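Side-chain contacts in muramidase (Sodiomyces alcalophilus, PDB 6ZM8), which probably cleaves the glycan strands of bacterial peptidoglycan, as a fungal muramidase (lysozyme) of glycoside hydrolase family 25: residues Ser40-Ser43 with Arg44-Gly48; Ala66-Gly69 with Ala70-Ala73; Ser84-Gly87 with Ile88-Pro91; Thr136-Asp139 with Trp140-Cys144; Gly174-Thr177 with Phe178-Tyr181. One frame throughout, in Å; residues are numbered along the deposited sequence.

Contact 1: residues Ser40-Ser43 with Arg44-Gly48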
# COMPACT_ATOMS: atom_id res chain seq x y z
N SER A 40 14.80 2.08 -7.82
CA SER A 40 15.27 2.45 -9.16
C SER A 40 14.33 1.97 -10.26
O SER A 40 14.47 2.44 -11.38
CB SER A 40 16.67 1.93 -9.40
OG SER A 40 16.67 0.55 -9.33
N ALA A 41 13.41 1.06 -9.95
CA ALA A 41 12.43 0.54 -10.92
C ALA A 41 11.15 1.37 -10.97
O ALA A 41 10.38 1.22 -11.90
CB ALA A 41 12.09 -0.89 -10.58
N PHE A 42 10.94 2.23 -9.97
CA PHE A 42 9.63 2.89 -9.83
C PHE A 42 9.23 3.63 -11.10
O PHE A 42 8.10 3.51 -11.57
CB PHE A 42 9.65 3.84 -8.62
CG PHE A 42 8.39 4.64 -8.52
CD1 PHE A 42 7.29 4.10 -7.89
CD2 PHE A 42 8.32 5.91 -9.07
CE1 PHE A 42 6.10 4.83 -7.82
CE2 PHE A 42 7.12 6.63 -8.99
CZ PHE A 42 6.04 6.09 -8.35
N SER A 43 10.12 4.45 -11.66
CA SER A 43 9.71 5.28 -12.80
C SER A 43 9.33 4.42 -14.02
O SER A 43 8.28 4.69 -14.66
CB SER A 43 10.79 6.24 -13.16
OG SER A 43 11.04 7.12 -12.08
N ARG A 44 10.11 3.39 -14.34
CA ARG A 44 9.78 2.52 -15.48
C ARG A 44 8.42 1.88 -15.23
O ARG A 44 7.60 1.76 -16.14
CB ARG A 44 10.85 1.46 -15.69
CG ARG A 44 10.46 0.22 -16.48
CD ARG A 44 11.56 -0.83 -16.50
NE ARG A 44 11.93 -1.46 -15.24
CZ ARG A 44 11.24 -2.46 -14.63
NH1 ARG A 44 11.76 -2.95 -13.52
NH2 ARG A 44 10.10 -2.95 -15.11
N GLN A 45 8.20 1.42 -14.01
CA GLN A 45 6.97 0.69 -13.70
C GLN A 45 5.76 1.61 -13.72
O GLN A 45 4.72 1.26 -14.29
CB GLN A 45 7.14 -0.01 -12.34
CG GLN A 45 8.15 -1.15 -12.39
CD GLN A 45 8.53 -1.69 -11.03
OE1 GLN A 45 8.52 -0.96 -10.03
NE2 GLN A 45 8.91 -2.95 -10.99
N TYR A 46 5.88 2.76 -13.08
CA TYR A 46 4.73 3.69 -12.98
C TYR A 46 4.38 4.23 -14.36
O TYR A 46 3.19 4.35 -14.71
CB TYR A 46 5.08 4.79 -11.98
CG TYR A 46 3.90 5.53 -11.37
CD1 TYR A 46 3.35 6.63 -11.97
CD2 TYR A 46 3.39 5.15 -10.14
CE1 TYR A 46 2.37 7.39 -11.34
CE2 TYR A 46 2.41 5.88 -9.50
CZ TYR A 46 1.93 7.03 -10.08
OH TYR A 46 1.00 7.84 -9.43
N THR A 47 5.39 4.54 -15.17
CA THR A 47 5.15 4.97 -16.56
C THR A 47 4.50 3.86 -17.38
O THR A 47 3.54 4.14 -18.11
CB THR A 47 6.46 5.45 -17.18
OG1 THR A 47 6.99 6.55 -16.45
CG2 THR A 47 6.31 5.83 -18.61
N GLY A 48 5.00 2.64 -17.27
CA GLY A 48 4.40 1.54 -18.02
C GLY A 48 2.94 1.32 -17.64
O GLY A 48 2.07 1.08 -18.48
O HOH W 1 12.86 3.20 -13.50
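One face of the Phe-42 ring carries CB of Tyr-46, which sits 4.2 Å from the ring centroid, a CH-pi contact displaced toward the rim. The tyrosine ring follows it at a slant: the two planes are inclined by 36°, neither stacked nor edge-to-face, and Phe-42 CZ comes to 3.3 Å from Tyr-46 CD2. Both side chains leave the helix in the same direction and run side by side, because each has CG trans to its own backbone N (chi1 174° for Phe-42, -159° for Tyr-46). On the Arg-44 guanidinium, CG of the adjacent Gln-45 rests over one face, while Ala-41 CB approaches NH1 obliquely at 3.6 Å.

Thr-47 folds back on the preceding turn. Its OG1 donates to Ser-43 O over 2.9 Å, and its backbone N reaches the same oxygen from the opposite face of the carbonyl plane, so that two donors grip one acceptor. At the start of the helix a water bridges Ser-40 O and Arg-44 N, accepting from the latter at 2.9 Å.

The amide of Gln-45 is turned inward, where NE2 donates to Ser-8 O. Phe-42 and Tyr-46 press this face of helix 42-51 onto Ile-29 of strand 26-33 and, through Ala-58 and Arg-56, onto strand 55-61.

Contact 2: residues Ala66-Gly69 with Ala70-Ala73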
# COMPACT_ATOMS: atom_id res chain seq x y z
N ALA A 66 13.59 4.29 12.42
CA ALA A 66 14.66 5.05 11.73
C ALA A 66 14.41 6.54 11.74
O ALA A 66 15.38 7.32 11.69
CB ALA A 66 14.75 4.58 10.30
N SER A 67 13.17 6.97 11.79
CA SER A 67 12.83 8.39 11.67
C SER A 67 11.34 8.49 11.93
O SER A 67 10.68 7.43 12.01
CB SER A 67 13.21 8.94 10.29
OG SER A 67 12.77 8.06 9.25
N SER A 68 10.85 9.71 12.05
CA SER A 68 9.44 9.92 12.36
C SER A 68 8.54 9.47 11.19
O SER A 68 8.94 9.43 10.02
CB SER A 68 9.18 11.38 12.66
OG SER A 68 9.29 12.16 11.50
N GLY A 69 7.27 9.26 11.56
CA GLY A 69 6.28 8.99 10.54
C GLY A 69 6.12 10.18 9.58
O GLY A 69 5.93 9.99 8.38
N ALA A 70 6.18 11.39 10.12
CA ALA A 70 6.05 12.59 9.28
C ALA A 70 7.18 12.65 8.27
O ALA A 70 6.97 12.98 7.10
CB ALA A 70 6.02 13.85 10.13
N ALA A 71 8.43 12.37 8.71
CA ALA A 71 9.56 12.45 7.79
C ALA A 71 9.39 11.45 6.66
O ALA A 71 9.71 11.73 5.50
CB ALA A 71 10.87 12.21 8.53
N GLN A 72 8.90 10.25 6.99
CA GLN A 72 8.72 9.23 5.95
C GLN A 72 7.54 9.57 5.03
O GLN A 72 7.63 9.29 3.83
CB GLN A 72 8.61 7.85 6.58
CG GLN A 72 10.01 7.39 6.99
CD GLN A 72 10.11 6.03 7.64
OE1 GLN A 72 9.51 5.05 7.17
NE2 GLN A 72 10.90 5.97 8.68
N ALA A 73 6.47 10.17 5.57
CA ALA A 73 5.39 10.59 4.69
C ALA A 73 5.85 11.67 3.72
O ALA A 73 5.47 11.65 2.54
CB ALA A 73 4.22 11.11 5.53
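Ser-68 OG accepts a hydrogen bond from Ala-71 N over 2.9 Å, with an N-H...O angle of 159°, and so makes Ser-68 the N-cap of helix 69-78. A chi1 of 70° curls the hydroxyl over the helix end. The methyl of Ala-71 packs against the same group, Ala-71 CB to Ser-68 OG 3.4 Å. Behind the cap, Gln-72 N donates to Ser-68 O and Ala-73 N to Gly-69 O, beginning the regular helical pattern. Asp-119 of helix 110-128 touches Ser-68 and accepts a weak bond from Ala-70 N.

Gln-72 runs straight beyond CG (chi2 180°), back along the first turn of the helix. Its NE2 donates to Gln-63 O, and its OE1 takes a bond from His-60 NE2. Ser-67 is modelled in two conformers; in the one described here, Gln-72 NE2 also donates to Ser-67 OG over 2.9 Å, with the hydroxyl oxygen close to the plane of the glutamine amide, and Gln-72 CG passes 3.6 Å from Ser-67 OG.

The chemistry is thus of two kinds: a serine hydroxyl satisfies a backbone N-H of the first turn, while a buried amide is engaged at both ends, by Gln-63 O and His-60, which defines its flip state, and Ser-67 adds to this hold in one conformer.

Contact 3: residues Ser84-Gly87 with Ile88-Pro91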
# COMPACT_ATOMS: atom_id res chain seq x y z
N SER A 84 -2.88 12.75 -7.69
CA SER A 84 -3.68 13.78 -8.39
C SER A 84 -5.00 13.12 -8.74
O SER A 84 -5.08 11.91 -8.91
CB SER A 84 -2.97 14.42 -9.55
OG SER A 84 -3.00 13.58 -10.68
N LYS A 85 -6.01 13.98 -8.88
CA LYS A 85 -7.43 13.62 -9.04
C LYS A 85 -7.74 13.42 -10.55
O LYS A 85 -8.60 14.05 -11.11
CB LYS A 85 -8.36 14.65 -8.40
CG LYS A 85 -9.76 14.08 -8.16
CD LYS A 85 -10.82 15.16 -8.07
CE LYS A 85 -12.21 14.66 -7.83
NZ LYS A 85 -12.37 14.18 -6.43
N ASP A 86 -7.07 12.45 -11.13
CA ASP A 86 -7.16 12.14 -12.57
C ASP A 86 -7.90 10.86 -12.83
O ASP A 86 -8.00 10.44 -13.99
CB ASP A 86 -5.78 12.15 -13.24
CG ASP A 86 -4.76 11.16 -12.66
OD1 ASP A 86 -5.17 10.38 -11.75
OD2 ASP A 86 -3.52 11.19 -13.06
N GLY A 87 -8.46 10.24 -11.79
CA GLY A 87 -9.23 9.00 -11.91
C GLY A 87 -8.39 7.77 -12.03
O GLY A 87 -8.95 6.68 -12.05
N ILE A 88 -7.04 7.91 -12.08
CA ILE A 88 -6.20 6.75 -12.28
C ILE A 88 -5.10 6.65 -11.22
O ILE A 88 -4.24 5.79 -11.34
CB ILE A 88 -5.58 6.69 -13.68
CG1 ILE A 88 -4.70 7.89 -13.99
CG2 ILE A 88 -6.68 6.49 -14.72
CD1 ILE A 88 -3.75 7.67 -15.15
N THR A 89 -5.13 7.51 -10.19
CA THR A 89 -4.09 7.50 -9.17
C THR A 89 -4.70 7.07 -7.86
O THR A 89 -5.56 7.75 -7.28
CB THR A 89 -3.40 8.87 -9.03
OG1 THR A 89 -3.03 9.37 -10.31
CG2 THR A 89 -2.15 8.73 -8.20
N LEU A 90 -4.27 5.91 -7.36
CA LEU A 90 -4.70 5.46 -6.05
C LEU A 90 -3.99 6.28 -4.98
O LEU A 90 -2.85 6.73 -5.16
CB LEU A 90 -4.35 3.98 -5.87
CG LEU A 90 -5.14 3.04 -6.80
CD1 LEU A 90 -4.57 1.64 -6.76
CD2 LEU A 90 -6.61 3.05 -6.48
N PRO A 91 -4.61 6.44 -3.80
CA PRO A 91 -3.87 7.00 -2.68
C PRO A 91 -2.67 6.09 -2.38
O PRO A 91 -2.74 4.87 -2.50
CB PRO A 91 -4.89 6.98 -1.54
CG PRO A 91 -5.81 5.82 -1.92
CD PRO A 91 -5.93 5.89 -3.41
O HOH W 2 -6.98 9.75 -9.28
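A tight loop between helix 69-78 and strand 93-95 is closed by the carboxylate of Asp-86, which bends forward over the residues that follow it. Its OD1 accepts two hydrogen bonds. Ile-88 N reaches Asp-86 OD1 over 3.1 Å from well above the carboxylate plane, with an N-H...O angle of 161°, whereas Thr-89 OG1 donates to Asp-86 OD1 on the syn side, near that plane, over 2.8 Å. The side chain can turn inward in this way because a chi1 of 59° tucks CG over the main chain. Asp-86 meets both Ile-88 and Thr-89 at about a right angle, and the isoleucine lays CG1 against the carboxylate, 3.4 Å from Asp-86 OD1. Two donors on one oxygen would be expected to stabilise the ionised form of the acid. The threonine hydroxyl is itself bonded to Arg-56 NH1, which brings a positive charge close to the carboxylate.

Inside the loop lies a water that accepts from Thr-89 N at 3.0 Å and, weakly, from Gly-87 N, and lies 2.9 Å from Ser-84 O. Gly-87 takes the corner with a positive phi of 79°. The inverse gamma turn centred on Lys-85 sharpens the bend before it, and the lysine NZ forms a salt bridge with Asp-208 at the chain terminus.

Gly-87 O is held by Arg-202, tying the loop to helix 198-206. The bond from the main-chain N of Ile-88, two residues on, to Asp-86 OD1 is that of an Asx turn, here reinforced by a threonine hydroxyl and leading into a strand of the TIM-barrel-type fold.

Contact 4: residues Thr136-Asp139 with Trp140-Cys144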
# COMPACT_ATOMS: atom_id res chain seq x y z
N THR A 136 -0.96 -4.29 5.74
CA THR A 136 -0.43 -4.99 6.91
C THR A 136 -0.98 -6.42 6.91
O THR A 136 -1.66 -6.86 5.98
CB THR A 136 -0.77 -4.20 8.20
OG1 THR A 136 0.06 -4.66 9.27
CG2 THR A 136 -2.23 -4.29 8.60
N THR A 137 -0.65 -7.14 8.00
CA THR A 137 -1.24 -8.42 8.29
C THR A 137 -1.93 -8.34 9.64
O THR A 137 -1.54 -7.57 10.51
CB THR A 137 -0.22 -9.56 8.29
OG1 THR A 137 0.62 -9.37 9.43
CG2 THR A 137 0.58 -9.60 7.00
N THR A 138 -2.95 -9.19 9.84
CA THR A 138 -3.66 -9.13 11.11
C THR A 138 -2.74 -9.50 12.28
O THR A 138 -2.82 -8.88 13.35
CB THR A 138 -4.92 -9.99 11.06
OG1 THR A 138 -5.70 -9.43 10.02
CG2 THR A 138 -5.67 -9.99 12.37
N ASP A 139 -1.90 -10.49 12.08
CA ASP A 139 -1.01 -10.92 13.16
C ASP A 139 0.03 -9.84 13.49
O ASP A 139 0.29 -9.58 14.68
CB ASP A 139 -0.37 -12.28 12.84
CG ASP A 139 0.30 -12.35 11.47
OD1 ASP A 139 -0.41 -12.18 10.46
OD2 ASP A 139 1.54 -12.57 11.43
N TRP A 140 0.62 -9.20 12.48
CA TRP A 140 1.59 -8.13 12.80
C TRP A 140 0.87 -6.99 13.52
O TRP A 140 1.34 -6.45 14.52
CB TRP A 140 2.29 -7.61 11.54
CG TRP A 140 3.36 -6.60 11.87
CD1 TRP A 140 4.67 -6.87 12.09
CD2 TRP A 140 3.21 -5.18 12.07
NE1 TRP A 140 5.37 -5.74 12.41
CE2 TRP A 140 4.49 -4.68 12.44
CE3 TRP A 140 2.13 -4.29 12.03
CZ2 TRP A 140 4.70 -3.35 12.76
CZ3 TRP A 140 2.33 -2.96 12.38
CH2 TRP A 140 3.60 -2.50 12.75
N TRP A 141 -0.29 -6.61 12.98
CA TRP A 141 -1.03 -5.48 13.53
C TRP A 141 -1.41 -5.75 14.98
O TRP A 141 -1.38 -4.85 15.84
CB TRP A 141 -2.28 -5.24 12.66
CG TRP A 141 -2.97 -3.95 12.95
CD1 TRP A 141 -4.11 -3.76 13.70
CD2 TRP A 141 -2.58 -2.67 12.46
NE1 TRP A 141 -4.45 -2.43 13.69
CE2 TRP A 141 -3.53 -1.74 12.95
CE3 TRP A 141 -1.54 -2.21 11.63
CZ2 TRP A 141 -3.46 -0.38 12.65
CZ3 TRP A 141 -1.48 -0.87 11.33
CH2 TRP A 141 -2.44 0.04 11.84
N THR A 142 -1.81 -6.98 15.27
CA THR A 142 -2.17 -7.33 16.65
C THR A 142 -0.96 -7.18 17.58
O THR A 142 -1.05 -6.54 18.63
CB THR A 142 -2.77 -8.74 16.67
OG1 THR A 142 -3.97 -8.76 15.89
CG2 THR A 142 -3.08 -9.20 18.06
N GLN A 143 0.15 -7.78 17.20
CA GLN A 143 1.29 -7.74 18.11
C GLN A 143 1.88 -6.35 18.26
O GLN A 143 2.39 -5.98 19.33
CB GLN A 143 2.37 -8.64 17.53
CG GLN A 143 1.94 -10.07 17.56
CD GLN A 143 3.00 -11.00 17.08
OE1 GLN A 143 4.18 -10.83 17.24
NE2 GLN A 143 2.65 -12.24 16.71
N CYS A 144 1.93 -5.61 17.16
CA CYS A 144 2.74 -4.38 17.16
C CYS A 144 1.93 -3.10 17.40
O CYS A 144 2.54 -2.09 17.75
CB CYS A 144 3.54 -4.24 15.88
SG CYS A 144 4.73 -5.59 15.61
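Thr-136 stands across two indoles, its side chain at about a right angle to both Trp-140 and Trp-141. The hydroxyl OG1 approaches Trp-140 CE3 at 3.5 Å, and the methyl CG2 approaches Trp-141 CE3 at 3.7 Å, each oblique to the ring it meets. The hydroxyl is bonded to Ile-96 O. Both tryptophans have CG trans to the backbone N (chi1 -175° and -168°), which carries the consecutive indoles off the helix toward the protein interior. There Trp-140 NE1 donates to Thr-104 O and Trp-141 NE1 to Ser-148 O. Cys-144, one turn on, lays SG over a face of the Trp-140 ring, toward its rim, and closes a disulfide with Cys-105.

Thr-137 also crosses Trp-140 at about a right angle, but as N-cap: its OG1 accepts from Trp-140 N over 3.1 Å and lies 3.2 Å from Trp-140 CB. The same hydroxyl is bonded to Tyr-98 OH, which also pairs with Asp-139 OD2, so one tyrosine serves two side chains at the helix start.

Farther along, Thr-142 OG1 donates to Thr-138 O at 2.8 Å, while Thr-142 N reaches that oxygen from the other face of the carbonyl plane. Thr-138 turns its own hydroxyl to Thr-168 O.

The segment carries the chain from strand 133-136 into helix 138-145 of a beta-alpha-beta unit completed by strand 157-160. Trp-140 packs on Met-113 and Trp-141 on Ile-117, both of helix 110-128, and Thr-138 touches Ile-159 on the next strand.

Contact 5: residues Gly174-Thr177 with Phe178-Tyr181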
# COMPACT_ATOMS: atom_id res chain seq x y z
N GLY A 174 -14.40 -3.18 8.90
CA GLY A 174 -15.48 -4.10 8.59
C GLY A 174 -15.26 -4.90 7.33
O GLY A 174 -15.95 -5.88 7.09
N PHE A 175 -14.31 -4.47 6.51
CA PHE A 175 -14.07 -5.07 5.20
C PHE A 175 -12.68 -4.67 4.75
O PHE A 175 -12.14 -3.64 5.15
CB PHE A 175 -15.10 -4.60 4.16
CG PHE A 175 -15.18 -3.12 4.01
CD1 PHE A 175 -16.06 -2.38 4.82
CD2 PHE A 175 -14.38 -2.42 3.10
CE1 PHE A 175 -16.13 -1.01 4.69
CE2 PHE A 175 -14.44 -1.04 2.99
CZ PHE A 175 -15.33 -0.33 3.78
N TYR A 176 -12.11 -5.50 3.88
CA TYR A 176 -10.89 -5.14 3.18
C TYR A 176 -11.24 -4.28 1.97
O TYR A 176 -12.29 -4.47 1.35
CB TYR A 176 -10.04 -6.36 2.76
CG TYR A 176 -10.54 -7.20 1.58
CD1 TYR A 176 -10.24 -6.83 0.29
CD2 TYR A 176 -11.24 -8.40 1.74
CE1 TYR A 176 -10.60 -7.59 -0.81
CE2 TYR A 176 -11.64 -9.17 0.66
CZ TYR A 176 -11.30 -8.77 -0.63
OH TYR A 176 -11.62 -9.49 -1.74
N THR A 177 -10.31 -3.39 1.60
CA THR A 177 -10.38 -2.71 0.31
C THR A 177 -9.57 -3.47 -0.73
O THR A 177 -10.04 -3.70 -1.85
CB THR A 177 -9.97 -1.24 0.47
OG1 THR A 177 -10.94 -0.59 1.31
CG2 THR A 177 -9.92 -0.52 -0.86
N PHE A 178 -8.33 -3.85 -0.36
CA PHE A 178 -7.53 -4.75 -1.19
C PHE A 178 -7.14 -5.96 -0.33
O PHE A 178 -6.92 -5.82 0.87
CB PHE A 178 -6.25 -4.06 -1.68
CG PHE A 178 -6.50 -2.84 -2.54
CD1 PHE A 178 -6.84 -2.97 -3.88
CD2 PHE A 178 -6.37 -1.56 -2.00
CE1 PHE A 178 -7.01 -1.85 -4.68
CE2 PHE A 178 -6.56 -0.44 -2.79
CZ PHE A 178 -6.87 -0.59 -4.14
N TRP A 179 -6.99 -7.10 -1.00
CA TRP A 179 -6.52 -8.34 -0.36
C TRP A 179 -5.41 -8.90 -1.23
O TRP A 179 -5.63 -9.25 -2.40
CB TRP A 179 -7.67 -9.35 -0.24
CG TRP A 179 -7.25 -10.73 0.20
CD1 TRP A 179 -6.14 -11.14 0.88
CD2 TRP A 179 -8.01 -11.93 -0.10
NE1 TRP A 179 -6.16 -12.49 1.05
CE2 TRP A 179 -7.27 -13.01 0.44
CE3 TRP A 179 -9.20 -12.19 -0.77
CZ2 TRP A 179 -7.66 -14.34 0.27
CZ3 TRP A 179 -9.60 -13.49 -0.93
CH2 TRP A 179 -8.83 -14.55 -0.42
N GLN A 180 -4.19 -8.95 -0.67
CA GLN A 180 -3.04 -9.58 -1.31
C GLN A 180 -3.11 -11.08 -0.96
O GLN A 180 -2.91 -11.46 0.18
CB GLN A 180 -1.74 -8.98 -0.81
CG GLN A 180 -0.57 -9.32 -1.74
CD GLN A 180 0.71 -8.80 -1.11
OE1 GLN A 180 1.14 -9.33 -0.07
NE2 GLN A 180 1.27 -7.75 -1.66
N TYR A 181 -3.42 -11.89 -1.98
CA TYR A 181 -3.78 -13.28 -1.77
C TYR A 181 -2.74 -14.28 -2.29
O TYR A 181 -2.86 -15.46 -1.98
CB TYR A 181 -5.19 -13.59 -2.30
CG TYR A 181 -5.32 -13.49 -3.80
CD1 TYR A 181 -5.52 -12.27 -4.44
CD2 TYR A 181 -5.25 -14.63 -4.59
CE1 TYR A 181 -5.63 -12.19 -5.83
CE2 TYR A 181 -5.36 -14.56 -5.97
CZ TYR A 181 -5.53 -13.33 -6.59
OH TYR A 181 -5.59 -13.31 -7.96
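Tyr-176 and Trp-179 form an edge-to-face aromatic pair at the entry to strand 178-182, part of the curled sheet of this TIM-barrel-clan fold. Tyr-176 is modelled in two conformers, and its geometry is given for one of them. The edge of the indole is directed at the tyrosine face, with 5.5 Å between the phenol and five-membered ring centroids and 64° between the planes. A chi1 of 74° swings the phenol of Tyr-176 forward over the strand that follows instead of away from it. Tyr-176 CD1 thereby comes to 3.3 Å from Phe-178 C. In Trp-179 the rotamer is extended, CG trans to N at chi1 171°: CB faces the tyrosine, while the indole leads off so that NE1 can donate to Arg-161 O.

Phe-178 leaves on a different course, and its ring meets those of Phe-26 and Phe-194. The Thr-177 methyl CG2 lies off-centre against the Phe-178 ring, 4.2 Å from the centroid. Around the pair, Trp-193 of strand 190-194 touches both Tyr-176 and Trp-179. The closest side-chain approach is a CH-pi contact: Trp-179 CB sits over the Tyr-176 face, 3.5 Å from Tyr-176 CE1.

Overall arrangement
All five contacts are local and follow one another along the chain, but two pairs meet in space. Contact 1 touches contact 3 where Tyr-46 OH packs on Thr-89 CG2 at 3.5 Å, and contact 3 touches contact 5 where Leu-90 CD1 lies 4.1 Å from Phe-178 CZ. Contacts 4 and 5 are close without touching, their nearest atoms about 7 Å apart. Contact 2 stands apart, its centre 20 Å from that of contact 4; both helix starts pack on helix 110-128. Contacts 1 and 4 lie on opposite sides of the chain's centre, 30 Å between centres. Gln-180 of contact 5 binds Asp-6, joining strand 178-182 to strand 2-7 across the sheet.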